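Local coordinates for uncharacterized conserved protein (Staphylococcus epidermidis, PDB 3FRM), which is of unknown function but has a GNAT-type acetyltransferase domain and a related N-terminal region, so it may transfer acyl groups, at residues A[100-105]-A[222-227]; A[120-125]-A[168-173]. One frame throughout, in Å; residues are numbered along the deposited sequence.

Contact 1: residues A[100-105]-A[222-227]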
loop_
_atom_site.group_PDB
_atom_site.type_symbol
_atom_site.label_atom_id
_atom_site.label_comp_id
_atom_site.label_asym_id
_atom_site.label_seq_id
_atom_site.Cartn_x
_atom_site.Cartn_y
_atom_site.Cartn_z
ATOM N N LEU A 100 1.413 7.280 8.254
ATOM C CA LEU A 100 1.923 8.108 7.159
ATOM C C LEU A 100 3.298 7.607 6.903
ATOM O O LEU A 100 3.997 7.263 7.848
ATOM C CB LEU A 100 2.030 9.558 7.585
ATOM C CG LEU A 100 0.851 10.536 7.483
ATOM C CD1 LEU A 100 -0.504 9.955 6.948
ATOM C CD2 LEU A 100 0.686 11.238 8.839
ATOM N N GLU A 101 3.692 7.576 5.637
ATOM C CA GLU A 101 5.032 7.143 5.222
ATOM C C GLU A 101 5.714 8.239 4.423
ATOM O O GLU A 101 5.117 8.787 3.460
ATOM C CB GLU A 101 4.921 5.947 4.304
ATOM C CG GLU A 101 4.706 4.673 5.044
ATOM C CD GLU A 101 4.222 3.517 4.161
ATOM O OE1 GLU A 101 4.151 2.376 4.697
ATOM O OE2 GLU A 101 3.934 3.728 2.946
ATOM N N LEU A 102 6.932 8.580 4.830
ATOM C CA LEU A 102 7.696 9.558 4.095
ATOM C C LEU A 102 8.561 8.890 3.000
ATOM O O LEU A 102 9.392 8.023 3.311
ATOM C CB LEU A 102 8.594 10.349 5.044
ATOM C CG LEU A 102 9.530 11.371 4.372
ATOM C CD1 LEU A 102 8.730 12.590 3.819
ATOM C CD2 LEU A 102 10.614 11.853 5.386
ATOM N N TYR A 103 8.342 9.281 1.737
ATOM C CA TYR A 103 9.192 8.849 0.588
ATOM C C TYR A 103 10.064 9.944 0.030
ATOM O O TYR A 103 9.668 11.104 -0.064
ATOM C CB TYR A 103 8.349 8.227 -0.543
ATOM C CG TYR A 103 7.687 6.956 -0.095
ATOM C CD1 TYR A 103 8.373 5.754 -0.098
ATOM C CD2 TYR A 103 6.416 6.974 0.467
ATOM C CE1 TYR A 103 7.791 4.592 0.364
ATOM C CE2 TYR A 103 5.812 5.812 0.919
ATOM C CZ TYR A 103 6.502 4.623 0.852
ATOM O OH TYR A 103 5.917 3.456 1.327
ATOM N N VAL A 104 11.268 9.567 -0.377
ATOM C CA VAL A 104 12.210 10.557 -0.848
ATOM C C VAL A 104 12.858 10.075 -2.126
ATOM O O VAL A 104 13.043 8.882 -2.292
ATOM C CB VAL A 104 13.269 10.821 0.247
ATOM C CG1 VAL A 104 14.363 9.744 0.223
ATOM C CG2 VAL A 104 13.933 12.142 0.030
ATOM N N ILE A 105 13.215 10.995 -3.024
ATOM C CA ILE A 105 13.976 10.649 -4.208
ATOM C C ILE A 105 14.859 11.823 -4.680
ATOM O O ILE A 105 14.544 12.974 -4.405
ATOM C CB ILE A 105 13.070 10.127 -5.333
ATOM C CG1 ILE A 105 13.953 9.355 -6.343
ATOM C CG2 ILE A 105 12.316 11.282 -5.975
ATOM C CD1 ILE A 105 13.240 8.680 -7.546
ATOM N N ILE A 222 10.061 14.981 -2.553
ATOM C CA ILE A 222 9.569 14.273 -1.431
ATOM C C ILE A 222 8.050 14.369 -1.339
ATOM O O ILE A 222 7.404 15.283 -1.924
ATOM C CB ILE A 222 10.154 14.855 -0.121
ATOM C CG1 ILE A 222 9.390 16.131 0.287
ATOM C CG2 ILE A 222 11.686 15.035 -0.235
ATOM C CD1 ILE A 222 9.897 16.818 1.525
ATOM N N LEU A 223 7.496 13.387 -0.638
ATOM C CA LEU A 223 6.080 13.220 -0.501
ATOM C C LEU A 223 5.804 12.367 0.714
ATOM O O LEU A 223 6.703 11.614 1.177
ATOM C CB LEU A 223 5.505 12.539 -1.715
ATOM C CG LEU A 223 5.846 11.079 -1.954
ATOM C CD1 LEU A 223 4.697 10.239 -1.424
ATOM C CD2 LEU A 223 6.047 10.818 -3.447
ATOM N N VAL A 224 4.561 12.467 1.178
ATOM C CA VAL A 224 4.072 11.634 2.218
ATOM C C VAL A 224 2.860 10.903 1.716
ATOM O O VAL A 224 2.012 11.492 1.136
ATOM C CB VAL A 224 3.672 12.487 3.437
ATOM C CG1 VAL A 224 2.513 11.861 4.178
ATOM C CG2 VAL A 224 4.875 12.706 4.375
ATOM N N ALA A 225 2.748 9.613 1.991
ATOM C CA ALA A 225 1.564 8.829 1.586
ATOM C C ALA A 225 1.016 8.033 2.726
ATOM O O ALA A 225 1.796 7.503 3.551
ATOM C CB ALA A 225 1.922 7.872 0.453
ATOM N N ASP A 226 -0.308 7.890 2.770
ATOM C CA ASP A 226 -0.868 6.998 3.772
ATOM C C ASP A 226 -1.279 5.627 3.233
ATOM O O ASP A 226 -0.870 5.250 2.115
ATOM C CB ASP A 226 -1.977 7.664 4.584
ATOM C CG ASP A 226 -3.132 8.107 3.726
ATOM O OD1 ASP A 226 -3.475 7.336 2.798
ATOM O OD2 ASP A 226 -3.696 9.207 3.986
ATOM N N GLY A 227 -2.047 4.876 4.052
ATOM C CA GLY A 227 -2.511 3.509 3.730
ATOM C C GLY A 227 -3.523 3.471 2.586
ATOM O O GLY A 227 -3.526 2.543 1.778
#

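Contact 2: residues A[120-125]-A[168-173]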
loop_
_atom_site.group_PDB
_atom_site.type_symbol
_atom_site.label_atom_id
_atom_site.label_comp_id
_atom_site.label_asym_id
_atom_site.label_seq_id
_atom_site.Cartn_x
_atom_site.Cartn_y
_atom_site.Cartn_z
ATOM N N ASP A 120 0.751 16.460 -22.715
ATOM C CA ASP A 120 1.008 17.855 -22.644
ATOM C C ASP A 120 0.722 18.260 -21.204
ATOM O O ASP A 120 -0.338 17.945 -20.680
ATOM C CB ASP A 120 0.154 18.554 -23.706
ATOM C CG ASP A 120 -0.029 20.043 -23.451
ATOM O OD1 ASP A 120 0.993 20.740 -23.203
ATOM O OD2 ASP A 120 -1.208 20.519 -23.545
ATOM N N ILE A 121 1.700 18.921 -20.571
ATOM C CA ILE A 121 1.681 19.240 -19.125
ATOM C C ILE A 121 1.718 20.739 -18.911
ATOM O O ILE A 121 2.651 21.403 -19.350
ATOM C CB ILE A 121 2.879 18.618 -18.356
ATOM C CG1 ILE A 121 3.011 17.118 -18.660
ATOM C CG2 ILE A 121 2.743 18.872 -16.831
ATOM C CD1 ILE A 121 4.131 16.340 -17.853
ATOM N N GLN A 122 0.719 21.254 -18.205
ATOM C CA GLN A 122 0.519 22.692 -18.090
ATOM C C GLN A 122 0.475 23.089 -16.630
ATOM O O GLN A 122 -0.062 22.344 -15.803
ATOM C CB GLN A 122 -0.785 23.128 -18.809
ATOM C CG GLN A 122 -0.815 22.858 -20.325
ATOM C CD GLN A 122 -2.181 23.206 -21.042
ATOM O OE1 GLN A 122 -3.079 23.887 -20.509
ATOM N NE2 GLN A 122 -2.326 22.702 -22.244
ATOM N N LEU A 123 1.030 24.256 -16.307
ATOM C CA LEU A 123 0.750 24.931 -15.024
ATOM C C LEU A 123 -0.702 25.310 -14.996
ATOM O O LEU A 123 -1.231 25.764 -16.003
ATOM C CB LEU A 123 1.594 26.199 -14.867
ATOM C CG LEU A 123 2.878 26.018 -14.046
ATOM C CD1 LEU A 123 3.987 25.323 -14.879
ATOM C CD2 LEU A 123 3.351 27.379 -13.517
ATOM N N VAL A 124 -1.376 25.146 -13.871
ATOM C CA VAL A 124 -2.802 25.484 -13.886
ATOM C C VAL A 124 -3.046 26.977 -13.698
ATOM O O VAL A 124 -2.364 27.637 -12.942
ATOM C CB VAL A 124 -3.667 24.614 -12.932
ATOM C CG1 VAL A 124 -3.186 23.181 -12.963
ATOM C CG2 VAL A 124 -3.654 25.153 -11.522
ATOM N N SER A 125 -4.008 27.514 -14.420
ATOM C CA SER A 125 -4.375 28.889 -14.229
ATOM C C SER A 125 -5.857 28.934 -14.400
ATOM O O SER A 125 -6.494 27.883 -14.624
ATOM C CB SER A 125 -3.739 29.752 -15.295
ATOM O OG SER A 125 -4.119 29.260 -16.569
ATOM N N VAL A 168 -1.683 19.898 -14.675
ATOM C CA VAL A 168 -2.668 19.043 -15.324
ATOM C C VAL A 168 -1.980 18.499 -16.541
ATOM O O VAL A 168 -1.394 19.271 -17.319
ATOM C CB VAL A 168 -3.916 19.837 -15.845
ATOM C CG1 VAL A 168 -4.926 18.917 -16.556
ATOM C CG2 VAL A 168 -4.603 20.542 -14.734
ATOM N N ALA A 169 -2.039 17.175 -16.700
ATOM C CA ALA A 169 -1.565 16.527 -17.913
ATOM C C ALA A 169 -2.741 16.240 -18.836
ATOM O O ALA A 169 -3.870 15.889 -18.354
ATOM C CB ALA A 169 -0.848 15.254 -17.592
ATOM N N TYR A 170 -2.484 16.394 -20.146
ATOM C CA TYR A 170 -3.475 16.087 -21.161
ATOM C C TYR A 170 -2.934 15.065 -22.107
ATOM O O TYR A 170 -1.774 15.149 -22.538
ATOM C CB TYR A 170 -3.869 17.313 -22.001
ATOM C CG TYR A 170 -4.466 18.474 -21.249
ATOM C CD1 TYR A 170 -5.818 18.808 -21.410
ATOM C CD2 TYR A 170 -3.688 19.252 -20.386
ATOM C CE1 TYR A 170 -6.406 19.872 -20.725
ATOM C CE2 TYR A 170 -4.266 20.326 -19.681
ATOM C CZ TYR A 170 -5.625 20.638 -19.879
ATOM O OH TYR A 170 -6.181 21.714 -19.233
ATOM N N VAL A 171 -3.811 14.125 -22.465
ATOM C CA VAL A 171 -3.598 13.237 -23.620
ATOM C C VAL A 171 -4.762 13.503 -24.546
ATOM O O VAL A 171 -5.940 13.499 -24.111
ATOM C CB VAL A 171 -3.542 11.747 -23.207
ATOM C CG1 VAL A 171 -3.296 10.868 -24.421
ATOM C CG2 VAL A 171 -2.452 11.560 -22.202
ATOM N N ASN A 172 -4.421 13.738 -25.819
ATOM C CA ASN A 172 -5.342 14.208 -26.864
ATOM C C ASN A 172 -6.295 15.296 -26.367
ATOM O O ASN A 172 -7.502 15.111 -26.506
ATOM C CB ASN A 172 -6.212 13.065 -27.449
ATOM C CG ASN A 172 -5.554 11.692 -27.373
ATOM O OD1 ASN A 172 -4.791 11.299 -28.254
ATOM N ND2 ASN A 172 -5.883 10.940 -26.335
ATOM N N HIS A 173 -5.790 16.401 -25.792
ATOM C CA HIS A 173 -6.661 17.511 -25.245
ATOM C C HIS A 173 -7.676 17.112 -24.164
ATOM O O HIS A 173 -8.592 17.866 -23.856
ATOM C CB HIS A 173 -7.399 18.301 -26.350
ATOM C CG HIS A 173 -6.536 18.613 -27.520
ATOM N ND1 HIS A 173 -6.488 17.807 -28.634
ATOM C CD2 HIS A 173 -5.616 19.584 -27.715
ATOM C CE1 HIS A 173 -5.599 18.289 -29.488
ATOM N NE2 HIS A 173 -5.053 19.363 -28.948
#

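Contact 1: residues A[100-105]-A[222-227]
Two antiparallel strands in the middle of the protein's large mixed sheet meet here, Glu101 facing Ala225 and Tyr103 facing Leu223 as hydrogen-bonded pairs, with Leu102–Val224 and Val104–Ile222 the non-hydrogen-bonded pairs beside them. Glu101 N gives its hydrogen to Ala225 O at 2.8 Å, and Ala225 N returns a bond to Glu101 O. Tyr103 N meets Leu223 O at 2.9 Å, whereas the reverse bond from Leu223 N to Tyr103 O is longer, 3.2 Å.

On the face of Glu101, Tyr103, Leu223 and Ala225, the Leu223 CG sits between its backbone N and carbonyl carbon (chi1 69°), which brings it to 4.0 Å from Tyr103 CB; its CD1 then reaches the phenol ring near CD2 from an oblique direction. Ala225 CB approaches the same ring, also obliquely, close to CE2. Helix 232-237 covers this face through Lys232, Tyr235 and Leu236, and Leu236 of the second subunit also packs against Tyr103, tying the face to the dimer. Lys232 also hydrogen-bonds Asp226 O and forms a salt bridge with the buried Glu101 carboxylate, although the position of the carboxylate oxygen involved is less certain.

By their order, 221-225 and its parallel neighbour 188-195 probably correspond to the beta4-beta5 pair, which splays apart in GNAT proteins. The other edge of 221-225 is filled by 96-105, a strand from the N-terminal half.

The face of Leu102, Val104, Ile222 and Val224 is aliphatic. Leu102 has CG anti to the backbone N (chi1 176°); its CD1 lies 3.9 Å from Val224 CG2, the two side chains crossing at about a right angle. Val104 CG2 meets Ile222 CG2 at 3.7 Å. Farther along, Leu100 CG rests against Val224 CG1, and Leu100 CD1 touches Asp226 CB at 3.6 Å.

Contact 2: residues A[120-125]-A[168-173]
Strands 120-123 and 168-171 run antiparallel, their axes 4.7 Å apart at closest approach and their directions at 151°, with Asp120–Tyr170 and Gln122–Val168 as hydrogen-bonded pairs and Ile121–Ala169 as the non-hydrogen-bonded pair between them. Each of the first two pairs exchanges two backbone bonds. The shortest is Tyr170 N to Asp120 O, 2.7 Å, and the bond from Gln122 N to Val168 O measures 3.0 Å.

Asp120 O does more than accept that bond from Tyr170: it also lies at the edge of the Tyr170 ring, near its plane, 3.6 Å from CD2. The Gln122 side chain, extended beyond CG, comes across the same tyrosine at about a right angle, yet the amide and ring planes are only 27° from parallel. Its CD stands 3.8 Å from Tyr170 CE2 and meets the ring obliquely, neither over its face nor at its edge. Both ends of this amide are held. Gln122 NE2 bonds Asp120 OD2 at 2.8 Å on the syn side of the carboxylate, though out of its plane, while OE1 is taken by Asn128; together these bonds should restrict rotation of the amide. The hydroxyl of Tyr170 finds its polar partner in Asp131 on helix 129-136, which anchors the far end of the ring.

Past the end of its strand, Val124 continues the contact: CG1, anti to the carbonyl carbon, presses on Val168 CG2 at 3.5 Å. On the reverse face, Ile121 and Ala169 touch only loosely, and helix 204-216 packs on both, through Tyr211 and Ile208 respectively. Within this chain 120-123 is an outermost strand, and its antiparallel pairing with the strand that turns back into 174-183 is consistent with beta1 and beta2 of a GNAT fold.

Contacts 1 and 2 belong to one mixed sheet, but their centres lie 25 Å apart and their nearest atoms about 15 Å. Contact 2 sits at a sheet edge, near the sodium ion, contact 1 near the middle. Both segments of contact 2 fall within the chain between the two partners of contact 1, and that excursion builds the four strands on one side of 221-225: 188-195, 174-183, 165-171 and 120-123. Helix 204-216, which packs on the Ile121–Ala169 face of contact 2, leads into strand 221-225 of contact 1. There 96-105 is inserted between 221-225 and 241-251, so N-terminal and C-terminal strands interleave in one sheet.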